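Local coordinates for putative sensory box/GGDEF family protein (Vibrio parahaemolyticus, PDB 3LID) that probably senses an extracellular signal through this double-PDC (Cache) sensor domain, the whole protein being a probable diguanylate cyclase that makes cyclic di-GMP from GTP, at residues S70-Q81 against R94-G105; S149-P157 against L168-Y176. All blocks are in the same frame, centred on the assembly; numbering follows the deposited sequence.

How the contacts relate
Coming from the N terminus, the chain runs down the long helix 9-45, returns through helix 59-76 and enters strand 79-86. Contact 1 (70-81 with 94-105) closes first: the hairpin of strands 79-86 and 91-98 turns back so that the second strand and 103-106 lie against the end of helix 59-76. Contact 2 (149-157 with 168-176) opens only after that and closes a tighter hairpin, so the two follow in series without nesting or crossing. Strands 79-86 and 163-173 are neighbours in one antiparallel sheet, and the backbone pairs Leu78 O to Asp173 N and Lys80 N to Asn171 O (2.8 Å each) join the contacts.

Contact 1. Residues S70-Q81 against R94-G105; sequences SSVARNQKLYKQ and RIKYDFKTSIAG
This is the edge of a PDC-fold sheet in the extracellular sensor domain, where the last turns of helix 59-76 pack on strands 91-98 and 103-106, and Tyr97 fills the corner between Ala73, Lys77 and Tyr79. The CB of Ala73 sits 3.7 Å from Tyr97 CB and also touches the methyl of Ala104. The Tyr97 ring reaches the helix terminus because chi1 (169°) places CG trans to the backbone N; Ala73 O stands over the centre of one ring face, 3.7 Å above the plane, while Lys77 O comes in at the edge, 3.2 Å from Tyr97 CE2. Lys77 leaves the helix with positive phi (71°), and its CG lies 3.5 Å from the phenol OH of Tyr97. One water ties this end together: it donates to Arg74 O, accepts from Lys77 NZ and bonds to Tyr97 OH at 2.7 Å. A second water accepts hydrogen bonds from Arg74 NH1 and Ala104 N, linking the helix to the outer strand, and Arg74 CG packs 3.5 Å from Ser102 O. Farther up the helix, Ser70 O meets the CB of Ala104 at 3.4 Å; the Ser70 hydroxyl rests near Ile95 CD1 and Gly105 CA while bonding back to Glu66 O. Beyond the helix the chain turns a corner at Lys80, whose O accepts from Tyr97 N at 3.0 Å, the donor standing above the carbonyl plane; then Gln81 and Lys96 form an antiparallel non-hydrogen-bonded pair. The Lys80 ammonium forms a salt bridge with Glu138. On one flank strand 79-86 hydrogen-bonds to strand 163-173; the ring of Tyr79 packs against helix 9-45, and Phe99 meets Tyr176 of helix 174-181 edge-to-face.

Contact 2. Residues S149-P157 against L168-Y176; sequences SPSLRILMP and LVLNVDIEY. With PO4 (phosphate ion), chain C.
Residues 150-157 and 168-173 pair within the antiparallel hairpin of strands 150-160 and 163-173 in the middle of the PDC sheet, in register from Ser151 opposite Asp173 to Met156 opposite Leu168. The backbone ladder has three reciprocal pairs, Leu152 with Val172, Ile154 with Leu170 and Met156 with Leu168, and Ile174 N adds a bond to Pro150 O where helix 174-181 begins. Among apolar contacts, Ile154 CG1 meets Val172 CG2 at 3.9 Å, Leu152 CB reaches Ile174 CD1, and Ile154 and Leu170 lean on helix 9-45; Leu155 and Val169 lie side by side on the Arg153 face. At the helix start, Asp173 is the N-cap, its OD1 accepting from Tyr176 N at 3.1 Å; a water joins the same oxygen to Pro150 O. Polar contacts share the Arg153 face, where a phosphate ion, probably from the crystallisation liquor, sits among groups that include Arg153, Asn171, Arg83, Lys113, Arg116 and Tyr118. Asn171 bonds Glu138 through ND2 and Arg83 through OD1. The extended Arg153 chain presents its guanidinium edge to the ion, with that plane 73° from the Asn171 amide. Phosphate O3 accepts from Arg153 NE at 2.6 Å and O4 from Arg153 NH2 at 2.9 Å; Asn171 ND2 donates to O3 at 3.0 Å, nearly straight at 172°.

Contact 1. Residues S70-Q81 against R94-G105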
loop_
_atom_site.group_PDB
_atom_site.type_symbol
_atom_site.label_atom_id
_atom_site.label_comp_id
_atom_site.label_asym_id
_atom_site.label_seq_id
_atom_site.Cartn_x
_atom_site.Cartn_y
_atom_site.Cartn_z
ATOM N N SER A 70 3.129 1.646 -19.663
ATOM C CA SER A 70 1.924 0.867 -19.685
ATOM C C SER A 70 2.319 -0.613 -19.570
ATOM O O SER A 70 1.595 -1.367 -18.861
ATOM C CB SER A 70 1.175 1.111 -20.995
ATOM O OG SER A 70 0.698 2.466 -21.037
ATOM N N SER A 71 3.348 -1.039 -20.317
ATOM C CA SER A 71 3.815 -2.448 -20.214
ATOM C C SER A 71 4.267 -2.789 -18.821
ATOM O O SER A 71 4.018 -3.908 -18.318
ATOM C CB SER A 71 4.955 -2.696 -21.231
ATOM O OG SER A 71 4.443 -2.572 -22.569
ATOM N N VAL A 72 5.009 -1.873 -18.198
ATOM C CA VAL A 72 5.518 -2.137 -16.835
ATOM C C VAL A 72 4.278 -2.246 -15.882
ATOM O O VAL A 72 4.279 -3.116 -14.969
ATOM C CB VAL A 72 6.487 -1.007 -16.338
ATOM C CG1 VAL A 72 6.761 -1.175 -14.840
ATOM C CG2 VAL A 72 7.773 -1.089 -17.146
ATOM N N ALA A 73 3.293 -1.348 -16.038
ATOM C CA ALA A 73 2.146 -1.410 -15.135
ATOM C C ALA A 73 1.400 -2.750 -15.299
ATOM O O ALA A 73 0.917 -3.290 -14.307
ATOM C CB ALA A 73 1.135 -0.236 -15.429
ATOM N N ARG A 74 1.189 -3.181 -16.539
ATOM C CA ARG A 74 0.507 -4.481 -16.764
ATOM C C ARG A 74 1.316 -5.660 -16.175
ATOM O O ARG A 74 0.723 -6.660 -15.674
ATOM C CB ARG A 74 0.226 -4.731 -18.263
ATOM C CG ARG A 74 -0.836 -3.711 -18.843
ATOM C CD ARG A 74 -1.268 -4.154 -20.269
ATOM N NE ARG A 74 -0.137 -3.991 -21.182
ATOM C CZ ARG A 74 0.064 -2.898 -21.921
ATOM N NH1 ARG A 74 -0.829 -1.901 -21.927
ATOM N NH2 ARG A 74 1.125 -2.848 -22.709
ATOM N N ASN A 75 2.646 -5.580 -16.260
ATOM C CA ASN A 75 3.530 -6.633 -15.754
ATOM C C ASN A 75 3.606 -6.652 -14.218
ATOM O O ASN A 75 3.502 -7.751 -13.597
ATOM C CB ASN A 75 4.926 -6.404 -16.302
ATOM C CG ASN A 75 5.953 -7.412 -15.765
ATOM O OD1 ASN A 75 6.526 -7.254 -14.709
ATOM N ND2 ASN A 75 6.234 -8.396 -16.564
ATOM N N GLN A 76 3.643 -5.469 -13.595
ATOM C CA GLN A 76 3.841 -5.392 -12.140
ATOM C C GLN A 76 2.531 -5.393 -11.317
ATOM O O GLN A 76 2.577 -5.793 -10.155
ATOM C CB GLN A 76 4.683 -4.144 -11.790
ATOM C CG GLN A 76 6.118 -4.299 -12.249
ATOM C CD GLN A 76 6.825 -5.402 -11.454
ATOM O OE1 GLN A 76 7.182 -6.471 -12.000
ATOM N NE2 GLN A 76 6.935 -5.205 -10.208
ATOM N N LYS A 77 1.461 -4.825 -11.880
ATOM C CA LYS A 77 0.060 -4.790 -11.371
ATOM C C LYS A 77 -0.149 -3.884 -10.125
ATOM O O LYS A 77 -1.279 -3.418 -9.920
ATOM C CB LYS A 77 -0.509 -6.192 -11.069
ATOM C CG LYS A 77 -0.362 -7.053 -12.320
ATOM C CD LYS A 77 -0.891 -8.461 -11.976
ATOM C CE LYS A 77 -0.451 -9.431 -13.020
ATOM N NZ LYS A 77 -1.303 -9.280 -14.171
ATOM N N LEU A 78 0.901 -3.645 -9.336
ATOM C CA LEU A 78 0.706 -2.961 -8.085
ATOM C C LEU A 78 0.792 -1.428 -8.179
ATOM O O LEU A 78 0.586 -0.749 -7.159
ATOM C CB LEU A 78 1.710 -3.437 -6.996
ATOM C CG LEU A 78 3.199 -3.369 -7.397
ATOM C CD1 LEU A 78 3.656 -2.019 -7.068
ATOM C CD2 LEU A 78 4.046 -4.400 -6.547
ATOM N N TYR A 79 1.086 -0.928 -9.365
ATOM C CA TYR A 79 1.052 0.563 -9.580
ATOM C C TYR A 79 -0.255 1.007 -10.195
ATOM O O TYR A 79 -0.616 0.527 -11.265
ATOM C CB TYR A 79 2.214 1.038 -10.461
ATOM C CG TYR A 79 3.536 0.614 -9.920
ATOM C CD1 TYR A 79 4.082 1.252 -8.820
ATOM C CD2 TYR A 79 4.234 -0.495 -10.480
ATOM C CE1 TYR A 79 5.303 0.859 -8.282
ATOM C CE2 TYR A 79 5.464 -0.876 -9.950
ATOM C CZ TYR A 79 5.953 -0.242 -8.822
ATOM O OH TYR A 79 7.161 -0.629 -8.283
ATOM N N LYS A 80 -0.985 1.858 -9.477
ATOM C CA LYS A 80 -2.224 2.411 -9.971
ATOM C C LYS A 80 -1.932 3.595 -10.959
ATOM O O LYS A 80 -2.672 3.818 -11.891
ATOM C CB LYS A 80 -3.055 2.849 -8.777
ATOM C CG LYS A 80 -4.441 3.273 -9.236
ATOM C CD LYS A 80 -5.452 3.026 -8.123
ATOM C CE LYS A 80 -6.848 3.315 -8.597
ATOM N NZ LYS A 80 -6.996 4.784 -8.810
ATOM N N GLN A 81 -0.811 4.259 -10.768
ATOM C CA GLN A 81 -0.372 5.284 -11.710
ATOM C C GLN A 81 1.105 5.319 -11.731
ATOM O O GLN A 81 1.734 4.995 -10.756
ATOM C CB GLN A 81 -0.779 6.724 -11.190
ATOM C CG GLN A 81 -2.288 6.876 -11.047
ATOM C CD GLN A 81 -2.618 8.298 -10.591
ATOM O OE1 GLN A 81 -2.890 8.570 -9.394
ATOM N NE2 GLN A 81 -2.524 9.217 -11.534
ATOM N N ARG A 94 1.399 10.590 -17.718
ATOM C CA ARG A 94 0.566 9.949 -16.694
ATOM C C ARG A 94 -0.027 8.647 -17.256
ATOM O O ARG A 94 -0.883 8.684 -18.161
ATOM C CB ARG A 94 -0.589 10.906 -16.356
ATOM C CG ARG A 94 -1.570 10.333 -15.337
ATOM C CD ARG A 94 -2.487 11.434 -14.789
ATOM N NE ARG A 94 -3.352 10.871 -13.763
ATOM C CZ ARG A 94 -4.669 11.105 -13.644
ATOM N NH1 ARG A 94 -5.345 11.922 -14.481
ATOM N NH2 ARG A 94 -5.336 10.477 -12.652
ATOM N N ILE A 95 0.462 7.526 -16.731
ATOM C CA ILE A 95 -0.106 6.221 -17.133
ATOM C C ILE A 95 -0.949 5.817 -15.960
ATOM O O ILE A 95 -0.512 5.916 -14.824
ATOM C CB ILE A 95 1.060 5.231 -17.377
ATOM C CG1 ILE A 95 1.840 5.582 -18.695
ATOM C CG2 ILE A 95 0.617 3.763 -17.307
ATOM C CD1 ILE A 95 1.110 5.990 -19.813
ATOM N N LYS A 96 -2.135 5.313 -16.272
ATOM C CA LYS A 96 -3.075 4.806 -15.229
ATOM C C LYS A 96 -3.276 3.328 -15.520
ATOM O O LYS A 96 -3.294 2.918 -16.695
ATOM C CB LYS A 96 -4.444 5.522 -15.261
ATOM C CG LYS A 96 -4.238 7.028 -14.999
ATOM C CD LYS A 96 -5.536 7.699 -15.159
ATOM C CE LYS A 96 -6.420 7.316 -13.887
ATOM N NZ LYS A 96 -7.685 8.176 -13.791
ATOM N N TYR A 97 -3.463 2.542 -14.442
ATOM C CA TYR A 97 -3.635 1.092 -14.622
ATOM C C TYR A 97 -4.790 0.672 -13.739
ATOM O O TYR A 97 -4.956 1.143 -12.562
ATOM C CB TYR A 97 -2.323 0.356 -14.244
ATOM C CG TYR A 97 -2.539 -1.156 -14.148
ATOM C CD1 TYR A 97 -2.681 -1.914 -15.322
ATOM C CD2 TYR A 97 -2.573 -1.765 -12.904
ATOM C CE1 TYR A 97 -2.840 -3.296 -15.256
ATOM C CE2 TYR A 97 -2.743 -3.170 -12.784
ATOM C CZ TYR A 97 -2.859 -3.898 -13.971
ATOM O OH TYR A 97 -3.025 -5.267 -13.840
ATOM N N ASP A 98 -5.608 -0.240 -14.281
ATOM C CA ASP A 98 -6.769 -0.681 -13.544
ATOM C C ASP A 98 -6.645 -2.210 -13.340
ATOM O O ASP A 98 -6.673 -2.937 -14.319
ATOM C CB ASP A 98 -8.039 -0.496 -14.413
ATOM C CG ASP A 98 -9.304 -1.026 -13.707
ATOM O OD1 ASP A 98 -9.720 -0.485 -12.670
ATOM O OD2 ASP A 98 -9.931 -1.945 -14.259
ATOM N N PHE A 99 -6.421 -2.639 -12.096
ATOM C CA PHE A 99 -6.066 -4.083 -11.938
ATOM C C PHE A 99 -7.195 -5.006 -12.267
ATOM O O PHE A 99 -6.973 -6.109 -12.719
ATOM C CB PHE A 99 -5.417 -4.375 -10.572
ATOM C CG PHE A 99 -6.358 -4.372 -9.375
ATOM C CD1 PHE A 99 -7.090 -5.537 -9.010
ATOM C CD2 PHE A 99 -6.420 -3.277 -8.518
ATOM C CE1 PHE A 99 -7.908 -5.562 -7.839
ATOM C CE2 PHE A 99 -7.252 -3.267 -7.360
ATOM C CZ PHE A 99 -7.998 -4.444 -7.009
ATOM N N LYS A 100 -8.420 -4.569 -12.055
ATOM C CA LYS A 100 -9.539 -5.484 -12.392
ATOM C C LYS A 100 -9.627 -5.882 -13.832
ATOM O O LYS A 100 -9.924 -7.038 -14.135
ATOM C CB LYS A 100 -10.886 -4.898 -11.926
ATOM C CG LYS A 100 -11.051 -4.973 -10.477
ATOM C CD LYS A 100 -12.542 -4.769 -10.140
ATOM C CE LYS A 100 -13.480 -4.802 -11.403
ATOM N NZ LYS A 100 -13.950 -3.376 -11.725
ATOM N N THR A 101 -9.369 -4.980 -14.754
ATOM C CA THR A 101 -9.448 -5.240 -16.171
ATOM C C THR A 101 -8.098 -5.534 -16.768
ATOM O O THR A 101 -8.025 -6.036 -17.884
ATOM C CB THR A 101 -10.030 -4.072 -16.973
ATOM O OG1 THR A 101 -9.213 -2.904 -16.769
ATOM C CG2 THR A 101 -11.469 -3.754 -16.504
ATOM N N SER A 102 -7.058 -5.141 -16.054
ATOM C CA SER A 102 -5.651 -5.181 -16.555
ATOM C C SER A 102 -5.316 -4.163 -17.654
ATOM O O SER A 102 -4.307 -4.302 -18.400
ATOM C CB SER A 102 -5.260 -6.611 -16.989
ATOM O OG SER A 102 -5.671 -7.690 -16.054
ATOM N N ILE A 103 -6.120 -3.104 -17.766
ATOM C CA ILE A 103 -5.899 -2.088 -18.789
ATOM C C ILE A 103 -4.975 -0.997 -18.249
ATOM O O ILE A 103 -5.242 -0.506 -17.134
ATOM C CB ILE A 103 -7.216 -1.434 -19.218
ATOM C CG1 ILE A 103 -8.000 -2.483 -20.020
ATOM C CG2 ILE A 103 -6.955 -0.259 -20.104
ATOM C CD1 ILE A 103 -9.453 -2.205 -20.088
ATOM N N ALA A 104 -3.907 -0.686 -18.994
ATOM C CA ALA A 104 -3.015 0.453 -18.709
ATOM C C ALA A 104 -2.999 1.356 -19.908
ATOM O O ALA A 104 -2.961 0.877 -21.065
ATOM C CB ALA A 104 -1.557 -0.043 -18.478
ATOM N N GLY A 105 -2.872 2.670 -19.707
ATOM C CA GLY A 105 -2.610 3.514 -20.860
ATOM C C GLY A 105 -2.518 4.955 -20.376
ATOM O O GLY A 105 -2.829 5.273 -19.186
HETATM O O HOH W 1 -2.004 -6.857 -15.774
HETATM O O HOH W 2 -3.698 -2.262 -21.571
#

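Contact 2. Residues S149-P157 against L168-Y176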
loop_
_atom_site.group_PDB
_atom_site.type_symbol
_atom_site.label_atom_id
_atom_site.label_comp_id
_atom_site.label_asym_id
_atom_site.label_seq_id
_atom_site.Cartn_x
_atom_site.Cartn_y
_atom_site.Cartn_z
ATOM N N SER A 149 -8.993 5.445 -2.598
ATOM C CA SER A 149 -7.781 4.840 -3.165
ATOM C C SER A 149 -6.502 5.137 -2.380
ATOM O O SER A 149 -5.787 6.132 -2.671
ATOM C CB SER A 149 -7.685 5.321 -4.633
ATOM O OG SER A 149 -6.466 4.919 -5.244
ATOM N N PRO A 150 -6.188 4.310 -1.339
ATOM C CA PRO A 150 -4.998 4.547 -0.533
ATOM C C PRO A 150 -3.718 4.174 -1.339
ATOM O O PRO A 150 -3.649 3.044 -1.925
ATOM C CB PRO A 150 -5.168 3.613 0.728
ATOM C CG PRO A 150 -6.061 2.474 0.174
ATOM C CD PRO A 150 -6.963 3.123 -0.946
ATOM N N SER A 151 -2.804 5.131 -1.450
ATOM C CA SER A 151 -1.587 4.950 -2.287
ATOM C C SER A 151 -0.379 5.276 -1.477
ATOM O O SER A 151 -0.393 6.200 -0.660
ATOM C CB SER A 151 -1.501 5.959 -3.490
ATOM O OG SER A 151 -2.334 5.651 -4.542
ATOM N N LEU A 152 0.687 4.489 -1.726
ATOM C CA LEU A 152 1.996 4.745 -1.160
ATOM C C LEU A 152 2.851 5.257 -2.338
ATOM O O LEU A 152 3.082 4.554 -3.320
ATOM C CB LEU A 152 2.518 3.423 -0.572
ATOM C CG LEU A 152 3.702 3.639 0.402
ATOM C CD1 LEU A 152 3.936 2.302 1.295
ATOM C CD2 LEU A 152 4.932 4.055 -0.339
ATOM N N ARG A 153 3.191 6.529 -2.292
ATOM C CA ARG A 153 3.782 7.157 -3.515
ATOM C C ARG A 153 5.305 7.062 -3.393
ATOM O O ARG A 153 5.906 7.566 -2.447
ATOM C CB ARG A 153 3.366 8.657 -3.560
ATOM C CG ARG A 153 1.858 8.754 -3.949
ATOM C CD ARG A 153 1.318 10.182 -3.609
ATOM N NE ARG A 153 -0.110 10.249 -3.833
ATOM C CZ ARG A 153 -1.007 9.822 -2.958
ATOM N NH1 ARG A 153 -0.596 9.248 -1.782
ATOM N NH2 ARG A 153 -2.301 9.924 -3.259
ATOM N N ILE A 154 5.937 6.460 -4.392
ATOM C CA ILE A 154 7.425 6.441 -4.473
ATOM C C ILE A 154 7.817 7.730 -5.276
ATOM O O ILE A 154 7.135 8.026 -6.289
ATOM C CB ILE A 154 7.879 5.246 -5.263
ATOM C CG1 ILE A 154 7.158 3.956 -4.744
ATOM C CG2 ILE A 154 9.400 5.158 -5.184
ATOM C CD1 ILE A 154 7.416 3.672 -3.234
ATOM N N LEU A 155 8.818 8.444 -4.797
ATOM C CA LEU A 155 9.182 9.766 -5.321
ATOM C C LEU A 155 10.646 9.776 -5.650
ATOM O O LEU A 155 11.436 9.303 -4.877
ATOM C CB LEU A 155 8.921 10.763 -4.226
ATOM C CG LEU A 155 7.495 10.728 -3.670
ATOM C CD1 LEU A 155 7.457 11.661 -2.438
ATOM C CD2 LEU A 155 6.476 11.327 -4.787
ATOM N N MET A 156 11.005 10.300 -6.848
ATOM C CA MET A 156 12.424 10.333 -7.243
ATOM C C MET A 156 12.602 11.539 -8.177
ATOM O O MET A 156 12.129 11.499 -9.335
ATOM C CB MET A 156 12.760 8.995 -7.948
ATOM C CG MET A 156 14.217 8.868 -8.417
ATOM S SD MET A 156 14.400 7.398 -9.359
ATOM C CE MET A 156 16.081 7.759 -9.733
ATOM N N PRO A 157 13.363 12.542 -7.728
ATOM C CA PRO A 157 13.678 13.666 -8.683
ATOM C C PRO A 157 14.650 13.117 -9.745
ATOM O O PRO A 157 15.534 12.281 -9.433
ATOM C CB PRO A 157 14.386 14.709 -7.825
ATOM C CG PRO A 157 13.991 14.261 -6.341
ATOM C CD PRO A 157 13.913 12.770 -6.381
ATOM N N LEU A 168 9.844 11.561 -10.924
ATOM C CA LEU A 168 9.117 10.305 -11.179
ATOM C C LEU A 168 8.285 9.990 -9.940
ATOM O O LEU A 168 8.810 10.041 -8.837
ATOM C CB LEU A 168 10.147 9.207 -11.377
ATOM C CG LEU A 168 9.574 7.812 -11.511
ATOM C CD1 LEU A 168 8.810 7.719 -12.850
ATOM C CD2 LEU A 168 10.724 6.751 -11.534
ATOM N N VAL A 169 7.005 9.657 -10.131
ATOM C CA VAL A 169 6.128 9.354 -9.019
ATOM C C VAL A 169 5.397 8.078 -9.354
ATOM O O VAL A 169 4.775 7.958 -10.428
ATOM C CB VAL A 169 5.051 10.449 -8.840
ATOM C CG1 VAL A 169 4.139 10.107 -7.662
ATOM C CG2 VAL A 169 5.737 11.824 -8.568
ATOM N N LEU A 170 5.424 7.118 -8.415
ATOM C CA LEU A 170 4.739 5.849 -8.683
ATOM C C LEU A 170 3.729 5.632 -7.570
ATOM O O LEU A 170 4.096 5.712 -6.427
ATOM C CB LEU A 170 5.797 4.677 -8.604
ATOM C CG LEU A 170 7.142 5.017 -9.292
ATOM C CD1 LEU A 170 8.155 3.911 -9.003
ATOM C CD2 LEU A 170 6.816 5.113 -10.807
ATOM N N ASN A 171 2.497 5.356 -7.891
ATOM C CA ASN A 171 1.456 5.206 -6.859
ATOM C C ASN A 171 1.273 3.716 -6.666
ATOM O O ASN A 171 0.591 3.063 -7.454
ATOM C CB ASN A 171 0.134 5.852 -7.298
ATOM C CG ASN A 171 0.158 7.332 -7.135
ATOM O OD1 ASN A 171 1.192 7.978 -7.432
ATOM N ND2 ASN A 171 -0.936 7.897 -6.624
ATOM N N VAL A 172 1.800 3.248 -5.545
ATOM C CA VAL A 172 1.617 1.826 -5.125
ATOM C C VAL A 172 0.229 1.683 -4.517
ATOM O O VAL A 172 -0.174 2.429 -3.604
ATOM C CB VAL A 172 2.737 1.419 -4.156
ATOM C CG1 VAL A 172 2.424 -0.024 -3.611
ATOM C CG2 VAL A 172 4.154 1.513 -4.854
ATOM N N ASP A 173 -0.533 0.776 -5.073
ATOM C CA ASP A 173 -1.971 0.658 -4.817
ATOM C C ASP A 173 -2.180 -0.305 -3.600
ATOM O O ASP A 173 -2.003 -1.539 -3.666
ATOM C CB ASP A 173 -2.541 0.048 -6.083
ATOM C CG ASP A 173 -4.037 -0.256 -5.992
ATOM O OD1 ASP A 173 -4.650 -0.133 -4.938
ATOM O OD2 ASP A 173 -4.574 -0.643 -7.020
ATOM N N ILE A 174 -2.412 0.302 -2.434
ATOM C CA ILE A 174 -2.601 -0.515 -1.204
ATOM C C ILE A 174 -3.851 -1.404 -1.250
ATOM O O ILE A 174 -3.850 -2.530 -0.715
ATOM C CB ILE A 174 -2.679 0.457 0.003
ATOM C CG1 ILE A 174 -1.343 1.245 0.162
ATOM C CG2 ILE A 174 -2.993 -0.286 1.328
ATOM C CD1 ILE A 174 -0.053 0.331 0.402
ATOM N N GLU A 175 -4.898 -0.998 -1.968
ATOM C CA GLU A 175 -6.046 -1.883 -2.100
ATOM C C GLU A 175 -5.715 -3.164 -2.880
ATOM O O GLU A 175 -6.128 -4.253 -2.528
ATOM C CB GLU A 175 -7.152 -1.113 -2.822
ATOM C CG GLU A 175 -8.391 -1.989 -3.154
ATOM C CD GLU A 175 -9.457 -1.165 -3.890
ATOM O OE1 GLU A 175 -9.091 -0.479 -4.869
ATOM O OE2 GLU A 175 -10.632 -1.178 -3.479
ATOM N N TYR A 176 -4.959 -3.009 -3.961
ATOM C CA TYR A 176 -4.518 -4.174 -4.719
ATOM C C TYR A 176 -3.641 -5.069 -3.787
ATOM O O TYR A 176 -3.860 -6.307 -3.768
ATOM C CB TYR A 176 -3.629 -3.722 -5.903
ATOM C CG TYR A 176 -2.977 -4.865 -6.570
ATOM C CD1 TYR A 176 -3.713 -5.672 -7.464
ATOM C CD2 TYR A 176 -1.617 -5.179 -6.287
ATOM C CE1 TYR A 176 -3.132 -6.792 -8.048
ATOM C CE2 TYR A 176 -1.027 -6.332 -6.874
ATOM C CZ TYR A 176 -1.779 -7.081 -7.734
ATOM O OH TYR A 176 -1.138 -8.217 -8.277
HETATM P P PO4 C . -2.510 11.603 -6.398
HETATM O O1 PO4 C . -3.382 10.911 -7.462
HETATM O O2 PO4 C . -2.095 12.914 -7.079
HETATM O O3 PO4 C . -1.275 10.813 -6.071
HETATM O O4 PO4 C . -3.328 11.897 -5.146
HETATM O O HOH W 3 -5.726 1.678 -3.368
#